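Local coordinates for protein 433aa long hypothetical phosphoribosylglycinamide formyl transferase (Pyrococcus horikoshii, PDB 2DWC) that is a PurT-like member of the ATP-grasp superfamily that binds adenosine-5'-diphosphate, its precise activity being unproven, at residues 96-101 with 113-118; 299-304 with 384-389; 346-351 with 373-378. All blocks are in the same frame, centred on the assembly; numbering follows the deposited sequence.

Contact 1: residues 96-101 with 113-118; sequences DALFEF and RATWIA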
loop_
_atom_site.group_PDB
_atom_site.type_symbol
_atom_site.label_atom_id
_atom_site.label_comp_id
_atom_site.label_asym_id
_atom_site.label_seq_id
_atom_site.Cartn_x
_atom_site.Cartn_y
_atom_site.Cartn_z
ATOM N N ASP B 96 -28.168 -8.161 -15.715
ATOM C CA ASP B 96 -28.934 -7.199 -16.504
ATOM C C ASP B 96 -28.549 -5.764 -16.086
ATOM O O ASP B 96 -28.507 -4.858 -16.896
ATOM C CB ASP B 96 -30.450 -7.355 -16.262
ATOM C CG ASP B 96 -31.049 -8.549 -17.002
ATOM O OD1 ASP B 96 -30.335 -9.185 -17.798
ATOM O OD2 ASP B 96 -32.236 -8.849 -16.777
ATOM N N ALA B 97 -28.310 -5.553 -14.798
ATOM C CA ALA B 97 -27.962 -4.208 -14.361
ATOM C C ALA B 97 -26.693 -3.732 -15.049
ATOM O O ALA B 97 -26.616 -2.594 -15.511
ATOM C CB ALA B 97 -27.757 -4.161 -12.805
ATOM N N LEU B 98 -25.671 -4.589 -15.052
ATOM C CA LEU B 98 -24.405 -4.211 -15.690
ATOM C C LEU B 98 -24.627 -3.833 -17.163
ATOM O O LEU B 98 -24.075 -2.835 -17.643
ATOM C CB LEU B 98 -23.371 -5.354 -15.549
ATOM C CG LEU B 98 -22.982 -5.748 -14.118
ATOM C CD1 LEU B 98 -21.895 -6.879 -14.176
ATOM C CD2 LEU B 98 -22.453 -4.522 -13.351
ATOM N N PHE B 99 -25.445 -4.593 -17.887
ATOM C CA PHE B 99 -25.647 -4.257 -19.300
ATOM C C PHE B 99 -26.392 -2.944 -19.410
ATOM O O PHE B 99 -26.116 -2.161 -20.313
ATOM C CB PHE B 99 -26.471 -5.341 -20.041
ATOM C CG PHE B 99 -25.682 -6.602 -20.374
ATOM C CD1 PHE B 99 -25.857 -7.773 -19.652
ATOM C CD2 PHE B 99 -24.794 -6.601 -21.448
ATOM C CE1 PHE B 99 -25.175 -8.930 -19.989
ATOM C CE2 PHE B 99 -24.092 -7.769 -21.803
ATOM C CZ PHE B 99 -24.284 -8.920 -21.082
ATOM N N GLU B 100 -27.332 -2.693 -18.484
ATOM C CA GLU B 100 -28.093 -1.440 -18.562
ATOM C C GLU B 100 -27.210 -0.214 -18.259
ATOM O O GLU B 100 -27.346 0.832 -18.898
ATOM C CB GLU B 100 -29.260 -1.485 -17.591
ATOM C CG GLU B 100 -30.353 -2.437 -18.069
ATOM C CD GLU B 100 -31.543 -2.512 -17.156
ATOM O OE1 GLU B 100 -31.703 -1.618 -16.280
ATOM O OE2 GLU B 100 -32.322 -3.482 -17.333
ATOM N N PHE B 101 -26.309 -0.345 -17.273
ATOM C CA PHE B 101 -25.417 0.774 -16.943
ATOM C C PHE B 101 -24.617 1.164 -18.187
ATOM O O PHE B 101 -24.440 2.346 -18.513
ATOM C CB PHE B 101 -24.398 0.423 -15.831
ATOM C CG PHE B 101 -25.022 -0.034 -14.517
ATOM C CD1 PHE B 101 -26.280 0.447 -14.128
ATOM C CD2 PHE B 101 -24.350 -0.942 -13.689
ATOM C CE1 PHE B 101 -26.882 0.001 -12.895
ATOM C CE2 PHE B 101 -24.935 -1.400 -12.449
ATOM C CZ PHE B 101 -26.221 -0.911 -12.073
ATOM N N ARG B 113 -20.448 -7.693 -20.956
ATOM C CA ARG B 113 -20.487 -9.018 -21.565
ATOM C C ARG B 113 -19.459 -9.989 -20.983
ATOM O O ARG B 113 -19.743 -11.181 -20.801
ATOM C CB ARG B 113 -20.311 -8.865 -23.085
ATOM C CG ARG B 113 -20.394 -10.224 -23.825
ATOM C CD ARG B 113 -20.867 -10.047 -25.261
ATOM N NE ARG B 113 -21.356 -11.311 -25.836
ATOM C CZ ARG B 113 -20.568 -12.263 -26.331
ATOM N NH1 ARG B 113 -19.253 -12.091 -26.338
ATOM N NH2 ARG B 113 -21.084 -13.403 -26.787
ATOM N N ALA B 114 -18.271 -9.483 -20.635
ATOM C CA ALA B 114 -17.242 -10.371 -20.080
ATOM C C ALA B 114 -17.674 -11.050 -18.806
ATOM O O ALA B 114 -17.385 -12.219 -18.605
ATOM C CB ALA B 114 -15.902 -9.601 -19.849
ATOM N N THR B 115 -18.367 -10.330 -17.928
ATOM C CA THR B 115 -18.818 -10.940 -16.685
ATOM C C THR B 115 -19.914 -11.947 -16.977
ATOM O O THR B 115 -19.940 -13.045 -16.400
ATOM C CB THR B 115 -19.296 -9.857 -15.706
ATOM O OG1 THR B 115 -18.146 -9.111 -15.300
ATOM C CG2 THR B 115 -19.962 -10.461 -14.452
ATOM N N TRP B 116 -20.771 -11.612 -17.924
ATOM C CA TRP B 116 -21.870 -12.513 -18.275
ATOM C C TRP B 116 -21.325 -13.793 -18.935
ATOM O O TRP B 116 -21.845 -14.879 -18.693
ATOM C CB TRP B 116 -22.832 -11.747 -19.191
ATOM C CG TRP B 116 -23.892 -12.552 -19.840
ATOM C CD1 TRP B 116 -25.136 -12.844 -19.342
ATOM C CD2 TRP B 116 -23.846 -13.084 -21.164
ATOM N NE1 TRP B 116 -25.875 -13.530 -20.291
ATOM C CE2 TRP B 116 -25.105 -13.686 -21.420
ATOM C CE3 TRP B 116 -22.864 -13.103 -22.168
ATOM C CZ2 TRP B 116 -25.404 -14.298 -22.639
ATOM C CZ3 TRP B 116 -23.169 -13.717 -23.388
ATOM C CH2 TRP B 116 -24.423 -14.300 -23.604
ATOM N N ILE B 117 -20.266 -13.680 -19.735
ATOM C CA ILE B 117 -19.679 -14.858 -20.351
ATOM C C ILE B 117 -18.980 -15.728 -19.327
ATOM O O ILE B 117 -19.269 -16.911 -19.221
ATOM C CB ILE B 117 -18.646 -14.495 -21.419
ATOM C CG1 ILE B 117 -19.352 -13.970 -22.656
ATOM C CG2 ILE B 117 -17.757 -15.719 -21.750
ATOM C CD1 ILE B 117 -18.396 -13.567 -23.766
ATOM N N ALA B 118 -18.108 -15.117 -18.524
ATOM C CA ALA B 118 -17.318 -15.872 -17.562
ATOM C C ALA B 118 -18.093 -16.582 -16.483
ATOM O O ALA B 118 -17.587 -17.524 -15.859
ATOM C CB ALA B 118 -16.244 -14.942 -16.918
#
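An aromatic edge-to-face contact between Phe99 and Trp116 joins two nearly antiparallel helices in the Rossmann-like preATP-grasp part of the chain. The axes of the short helical segments run at 160° and approach to 9.7 Å, a spacing bridged mainly by side chains; no hydrogen bond passes between the segments. Phe99 does most of the bridging. Its ring presents an edge to the face of the Trp116 five-membered ring, with the centroids 5.4 Å apart and the planes turned 76° from each other. At that edge Phe99 CE1 lies 3.8 Å from Trp116 CG, which is in the plane of the phenyl ring, and Phe99 CZ comes to 3.7 Å from Trp116 CB. In Trp116 CG is anti to the backbone N (chi1 170°), a torsion that directs the indole to where the phenyl edge meets it. The next carbon round the phenyl ring, Phe99 CE2, lies 3.7 Å from Arg113 N. Beside the ring pair, on the buried side, Leu98 CD1 meets Thr115 CG2 at 4.1 Å, the two side chains crossing at about a right angle. Thr115 thus offers its methyl to the helix pair while its OG1 bonds to Arg295. The indole has a further partner in Arg123, through a cation-pi contact. With Leu98 and Thr115 buried and the two rings more accessible, the helix pair is held by van der Waals and aromatic contact, without a hydrogen bond across it, and the Thr115 hydroxyl is satisfied outside the pair.

Contact 2: residues 299-304 with 384-389; sequences TGMVTL and GRRLGI. With SO4 (sulfate ion), chain F.
Met301 sets the uncharged methyl of its thioether beside a guanidinium group, its CE lying 4.2 Å from Arg386 NH1, while the same methyl meets Ile389. The Met301 and Arg386 side chains run alongside one another in opposing senses, and CE approaches the guanidinium obliquely. Arg386 forms salt bridges elsewhere, NH2 with Asp241 and NH1 with Asp298, so the methionine probably acts only as an apolar neighbour to it. The rest of the contact is hydrocarbon. Met301 CE is 4.0 Å from Ile389 CG2, and Met301 SD is 4.0 Å from Ile389 CD1; a bend at the last torsion of the methionine (chi3 -84°) turns its methyl toward CG2. Ile389 holds CG1 between its backbone N and carbonyl carbon (chi1 49°), a crowded position that carries CD1 toward the sulfur and toward Leu304 CD1, 4.2 Å away. Behind Met301 the turn is fixed by Gly300 O, which accepts from both Thr303 N and Thr303 OG1, the hydroxyl bond being 2.7 Å long and nearly along the C=O axis. Away from this packing, Arg385 grips the sulfate in a fork: NE bonds to O4 and NH2 to O3, each at 2.9 Å, with the sulfur in the guanidinium plane at its edge. Tyr382 also holds that ion. Residues 299-304 lead into helix 303-306 and face strand 386-393, where Leu387 and Gly388 form a classic beta bulge opposite Ile348; Tyr242 of strand 241-247 packs against Met301, Arg386 and Ile389 alike.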
loop_
_atom_site.group_PDB
_atom_site.type_symbol
_atom_site.label_atom_id
_atom_site.label_comp_id
_atom_site.label_asym_id
_atom_site.label_seq_id
_atom_site.Cartn_x
_atom_site.Cartn_y
_atom_site.Cartn_z
ATOM N N THR B 299 -5.378 -15.355 -6.456
ATOM C CA THR B 299 -4.009 -15.874 -6.574
ATOM C C THR B 299 -3.051 -14.732 -6.859
ATOM O O THR B 299 -1.875 -14.793 -6.493
ATOM C CB THR B 299 -3.927 -16.906 -7.703
ATOM O OG1 THR B 299 -4.281 -16.271 -8.936
ATOM C CG2 THR B 299 -4.914 -18.083 -7.409
ATOM N N GLY B 300 -3.585 -13.683 -7.473
ATOM C CA GLY B 300 -2.794 -12.504 -7.799
ATOM C C GLY B 300 -2.392 -11.660 -6.605
ATOM O O GLY B 300 -1.655 -10.704 -6.779
ATOM N N MET B 301 -2.847 -11.996 -5.395
ATOM C CA MET B 301 -2.417 -11.207 -4.231
ATOM C C MET B 301 -0.914 -11.290 -4.052
ATOM O O MET B 301 -0.320 -10.430 -3.438
ATOM C CB MET B 301 -3.148 -11.629 -2.941
ATOM C CG MET B 301 -4.565 -10.992 -2.853
ATOM S SD MET B 301 -5.325 -11.339 -1.231
ATOM C CE MET B 301 -6.030 -12.959 -1.493
ATOM N N VAL B 302 -0.284 -12.318 -4.610
ATOM C CA VAL B 302 1.187 -12.373 -4.512
ATOM C C VAL B 302 1.847 -11.094 -5.078
ATOM O O VAL B 302 2.910 -10.658 -4.598
ATOM C CB VAL B 302 1.725 -13.619 -5.241
ATOM C CG1 VAL B 302 1.429 -13.556 -6.739
ATOM C CG2 VAL B 302 3.258 -13.720 -5.003
ATOM N N THR B 303 1.196 -10.446 -6.054
ATOM C CA THR B 303 1.767 -9.239 -6.647
ATOM C C THR B 303 1.846 -8.033 -5.696
ATOM O O THR B 303 2.502 -7.036 -5.998
ATOM C CB THR B 303 1.062 -8.836 -7.954
ATOM O OG1 THR B 303 -0.303 -8.497 -7.681
ATOM C CG2 THR B 303 1.139 -10.008 -8.973
ATOM N N LEU B 304 1.215 -8.160 -4.519
ATOM C CA LEU B 304 1.342 -7.133 -3.481
ATOM C C LEU B 304 2.819 -7.137 -3.050
ATOM O O LEU B 304 3.328 -6.150 -2.519
ATOM C CB LEU B 304 0.488 -7.533 -2.277
ATOM C CG LEU B 304 -1.003 -7.405 -2.585
ATOM C CD1 LEU B 304 -1.816 -7.943 -1.372
ATOM C CD2 LEU B 304 -1.358 -5.913 -2.832
ATOM N N GLY B 384 -14.123 -21.619 7.008
ATOM C CA GLY B 384 -13.625 -21.545 5.651
ATOM C C GLY B 384 -13.449 -20.114 5.143
ATOM O O GLY B 384 -12.926 -19.922 4.057
ATOM N N ARG B 385 -13.887 -19.105 5.893
ATOM C CA ARG B 385 -13.737 -17.728 5.380
ATOM C C ARG B 385 -12.265 -17.296 5.389
ATOM O O ARG B 385 -11.566 -17.526 6.359
ATOM C CB ARG B 385 -14.547 -16.734 6.230
ATOM C CG ARG B 385 -14.700 -15.328 5.591
ATOM C CD ARG B 385 -15.579 -14.371 6.415
ATOM N NE ARG B 385 -16.271 -13.499 5.449
ATOM C CZ ARG B 385 -17.182 -12.589 5.767
ATOM N NH1 ARG B 385 -17.527 -12.401 7.039
ATOM N NH2 ARG B 385 -17.765 -11.882 4.801
ATOM N N ARG B 386 -11.800 -16.656 4.315
ATOM C CA ARG B 386 -10.417 -16.196 4.293
ATOM C C ARG B 386 -10.379 -14.870 5.054
ATOM O O ARG B 386 -11.052 -13.906 4.653
ATOM C CB ARG B 386 -9.978 -15.923 2.866
ATOM C CG ARG B 386 -8.498 -15.765 2.742
ATOM C CD ARG B 386 -8.165 -15.566 1.256
ATOM N NE ARG B 386 -8.469 -16.780 0.497
ATOM C CZ ARG B 386 -8.972 -16.794 -0.737
ATOM N NH1 ARG B 386 -9.241 -15.659 -1.366
ATOM N NH2 ARG B 386 -9.195 -17.953 -1.346
ATOM N N LEU B 387 -9.590 -14.826 6.123
ATOM C CA LEU B 387 -9.482 -13.626 6.963
ATOM C C LEU B 387 -8.215 -12.829 6.732
ATOM O O LEU B 387 -8.105 -11.671 7.195
ATOM C CB LEU B 387 -9.577 -14.021 8.447
ATOM C CG LEU B 387 -10.916 -14.667 8.806
ATOM C CD1 LEU B 387 -10.980 -14.826 10.357
ATOM C CD2 LEU B 387 -12.084 -13.782 8.286
ATOM N N GLY B 388 -7.240 -13.416 6.025
ATOM C CA GLY B 388 -6.017 -12.658 5.769
ATOM C C GLY B 388 -5.054 -13.474 4.940
ATOM O O GLY B 388 -5.428 -14.547 4.449
ATOM N N ILE B 389 -3.839 -12.970 4.753
ATOM C CA ILE B 389 -2.821 -13.737 4.025
ATOM C C ILE B 389 -1.446 -13.463 4.608
ATOM O O ILE B 389 -1.192 -12.388 5.153
ATOM C CB ILE B 389 -2.665 -13.355 2.507
ATOM C CG1 ILE B 389 -2.549 -11.818 2.357
ATOM C CG2 ILE B 389 -3.769 -13.988 1.682
ATOM C CD1 ILE B 389 -1.964 -11.409 1.011
HETATM S S SO4 F . -16.512 -13.542 1.787
HETATM O O1 SO4 F . -17.204 -14.825 2.140
HETATM O O2 SO4 F . -16.077 -13.613 0.352
HETATM O O3 SO4 F . -17.462 -12.397 1.982
HETATM O O4 SO4 F . -15.326 -13.363 2.686
#

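Contact 3: residues 346-351 with 373-378; sequences HVIKAK and VRLFGK. With SO4 (sulfate ion), chain F.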
loop_
_atom_site.group_PDB
_atom_site.type_symbol
_atom_site.label_atom_id
_atom_site.label_comp_id
_atom_site.label_asym_id
_atom_site.label_seq_id
_atom_site.Cartn_x
_atom_site.Cartn_y
_atom_site.Cartn_z
ATOM N N HIS B 346 0.182 -17.275 1.374
ATOM C CA HIS B 346 -0.498 -18.431 1.917
ATOM C C HIS B 346 -1.704 -17.853 2.675
ATOM O O HIS B 346 -1.566 -16.882 3.432
ATOM C CB HIS B 346 0.397 -19.243 2.858
ATOM C CG HIS B 346 -0.178 -20.588 3.174
ATOM N ND1 HIS B 346 -1.283 -20.752 3.988
ATOM C CD2 HIS B 346 0.131 -21.825 2.701
ATOM C CE1 HIS B 346 -1.634 -22.029 3.998
ATOM N NE2 HIS B 346 -0.797 -22.699 3.224
ATOM N N VAL B 347 -2.886 -18.408 2.434
ATOM C CA VAL B 347 -4.080 -17.896 3.108
ATOM C C VAL B 347 -4.109 -18.151 4.601
ATOM O O VAL B 347 -3.413 -19.031 5.119
ATOM C CB VAL B 347 -5.371 -18.513 2.477
ATOM C CG1 VAL B 347 -5.367 -18.249 0.970
ATOM C CG2 VAL B 347 -5.441 -20.030 2.761
ATOM N N ILE B 348 -4.891 -17.313 5.292
ATOM C CA ILE B 348 -5.135 -17.439 6.730
ATOM C C ILE B 348 -6.653 -17.593 6.740
ATOM O O ILE B 348 -7.401 -16.631 6.483
ATOM C CB ILE B 348 -4.700 -16.175 7.493
ATOM C CG1 ILE B 348 -3.157 -16.006 7.376
ATOM C CG2 ILE B 348 -5.089 -16.316 8.951
ATOM C CD1 ILE B 348 -2.656 -14.647 7.903
ATOM N N LYS B 349 -7.112 -18.823 6.983
ATOM C CA LYS B 349 -8.555 -19.109 6.931
ATOM C C LYS B 349 -9.137 -19.459 8.274
ATOM O O LYS B 349 -8.475 -20.088 9.090
ATOM C CB LYS B 349 -8.849 -20.269 5.973
ATOM C CG LYS B 349 -8.258 -20.120 4.590
ATOM C CD LYS B 349 -9.045 -20.935 3.567
ATOM C CE LYS B 349 -9.351 -22.338 4.090
ATOM N NZ LYS B 349 -10.379 -23.002 3.232
ATOM N N ALA B 350 -10.395 -19.069 8.493
ATOM C CA ALA B 350 -11.025 -19.347 9.779
ATOM C C ALA B 350 -11.471 -20.792 9.828
ATOM O O ALA B 350 -11.979 -21.320 8.834
ATOM C CB ALA B 350 -12.253 -18.427 9.989
ATOM N N LYS B 351 -11.298 -21.392 10.997
ATOM C CA LYS B 351 -11.704 -22.773 11.233
ATOM C C LYS B 351 -12.925 -22.733 12.150
ATOM O O LYS B 351 -13.463 -23.769 12.530
ATOM C CB LYS B 351 -10.581 -23.551 11.904
ATOM C CG LYS B 351 -9.466 -23.952 10.978
ATOM C CD LYS B 351 -9.985 -24.894 9.904
ATOM C CE LYS B 351 -8.835 -25.684 9.272
ATOM N NZ LYS B 351 -9.304 -26.727 8.302
ATOM N N VAL B 373 2.099 -9.932 7.181
ATOM C CA VAL B 373 0.752 -10.438 6.983
ATOM C C VAL B 373 -0.182 -9.273 6.656
ATOM O O VAL B 373 0.130 -8.101 6.936
ATOM C CB VAL B 373 0.163 -11.148 8.263
ATOM C CG1 VAL B 373 1.046 -12.378 8.662
ATOM C CG2 VAL B 373 0.073 -10.154 9.389
ATOM N N ARG B 374 -1.304 -9.596 6.036
ATOM C CA ARG B 374 -2.361 -8.593 5.779
ATOM C C ARG B 374 -3.598 -9.255 6.360
ATOM O O ARG B 374 -3.876 -10.445 6.059
ATOM C CB ARG B 374 -2.543 -8.278 4.284
ATOM C CG ARG B 374 -1.767 -7.020 3.860
ATOM C CD ARG B 374 -0.349 -7.270 3.475
ATOM N NE ARG B 374 0.343 -6.001 3.194
ATOM C CZ ARG B 374 0.863 -5.213 4.151
ATOM N NH1 ARG B 374 0.768 -5.576 5.437
ATOM N NH2 ARG B 374 1.441 -4.052 3.843
ATOM N N LEU B 375 -4.326 -8.511 7.212
ATOM C CA LEU B 375 -5.515 -9.048 7.881
ATOM C C LEU B 375 -6.610 -8.166 7.284
ATOM O O LEU B 375 -6.532 -6.928 7.366
ATOM C CB LEU B 375 -5.360 -8.863 9.395
ATOM C CG LEU B 375 -4.131 -9.631 9.965
ATOM C CD1 LEU B 375 -3.992 -9.337 11.494
ATOM C CD2 LEU B 375 -4.359 -11.170 9.781
ATOM N N PHE B 376 -7.662 -8.818 6.787
ATOM C CA PHE B 376 -8.618 -8.091 5.964
ATOM C C PHE B 376 -9.623 -7.232 6.635
ATOM O O PHE B 376 -10.244 -6.407 5.963
ATOM C CB PHE B 376 -9.340 -9.060 4.991
ATOM C CG PHE B 376 -8.389 -9.920 4.151
ATOM C CD1 PHE B 376 -7.162 -9.423 3.707
ATOM C CD2 PHE B 376 -8.787 -11.215 3.762
ATOM C CE1 PHE B 376 -6.323 -10.201 2.878
ATOM C CE2 PHE B 376 -7.963 -11.980 2.939
ATOM C CZ PHE B 376 -6.745 -11.479 2.503
ATOM N N GLY B 377 -9.810 -7.389 7.938
ATOM C CA GLY B 377 -10.803 -6.526 8.564
ATOM C C GLY B 377 -12.221 -7.046 8.540
ATOM O O GLY B 377 -13.146 -6.304 8.889
ATOM N N LYS B 378 -12.428 -8.312 8.158
ATOM C CA LYS B 378 -13.809 -8.827 8.081
ATOM C C LYS B 378 -14.340 -8.904 9.509
ATOM O O LYS B 378 -13.745 -9.506 10.360
ATOM C CB LYS B 378 -13.839 -10.206 7.411
ATOM C CG LYS B 378 -13.438 -10.082 5.946
ATOM C CD LYS B 378 -13.375 -11.458 5.246
ATOM C CE LYS B 378 -12.877 -11.215 3.806
ATOM N NZ LYS B 378 -12.923 -12.497 2.987
HETATM S S SO4 F . -16.512 -13.542 1.787
HETATM O O1 SO4 F . -17.204 -14.825 2.140
HETATM O O2 SO4 F . -16.077 -13.613 0.352
HETATM O O3 SO4 F . -17.462 -12.397 1.982
HETATM O O4 SO4 F . -15.326 -13.363 2.686
#
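Ile348 extends its CD1 methyl over two residues of a strand that is not its direct neighbour, 4.3 Å from Leu375 CD2 and 4.4 Å from Val373 CG1. The reach follows from its torsions: CG1 is anti to the carbonyl carbon (chi1 -65°) and the chain continues extended, so the outermost carbon points across. The CA atoms of Ile348 and Leu375 are 8.5 Å apart, and no hydrogen bond links the two segments. Strand 386-393 runs between them, pairing with both, and Gly388 on it has no side chain. The three touching residues are all buried, and the contact is purely apolar.

Two side-chain hydrogen bonds stay within their own segments. His346 ND1 donates to Val347 O over 3.0 Å, meeting a lone pair in the carbonyl plane and lying nearly in line with its own ring plane. Arg374 NH1 reaches Val373 O at the same length, 3.0 Å, but from above the carbonyl plane, 38° out of it, so the two bonds use their acceptors differently. Farther along, Lys378 stretches fully from CG outward and its NZ bonds to O4 of the sulfate at 2.6 Å. That ammonium also pairs with Glu29 and with Arg386 O, an arrangement of several acceptors that would favour the charged form.

On the face that Ile348 covers, Ile411 packs against both Ile348 and Val373, and Val407 of helix 397-409 adds to Val373. Beyond strand 371-375 lies the second subunit: its Leu41 packs on Val373 and Leu375, its backbone bonds to Leu375, and its Glu37 forms a salt bridge with Arg374. The contact thus runs from strand 343-349, across the middle strand, to the dimer interface.

Contact 1 stands apart, its centre about 26 Å from that of contact 2 and about 30 Å from that of contact 3, on the opposite side of the chain's centre from the latter. It joins helices through aromatic rings, partly at the surface, whereas contact 3 is wholly buried aliphatic packing within a sheet; contact 2 is intermediate, mixing hydrocarbon with a paired arginine. Contacts 2 and 3 share strand 386-393, and the backbone ties them: Gly384 N lies 2.8 Å from Ala350 O and Ile389 N 2.8 Å from Arg374 O, probable hydrogen bonds both. One sulfate also touches both, whereas contact 1 has none.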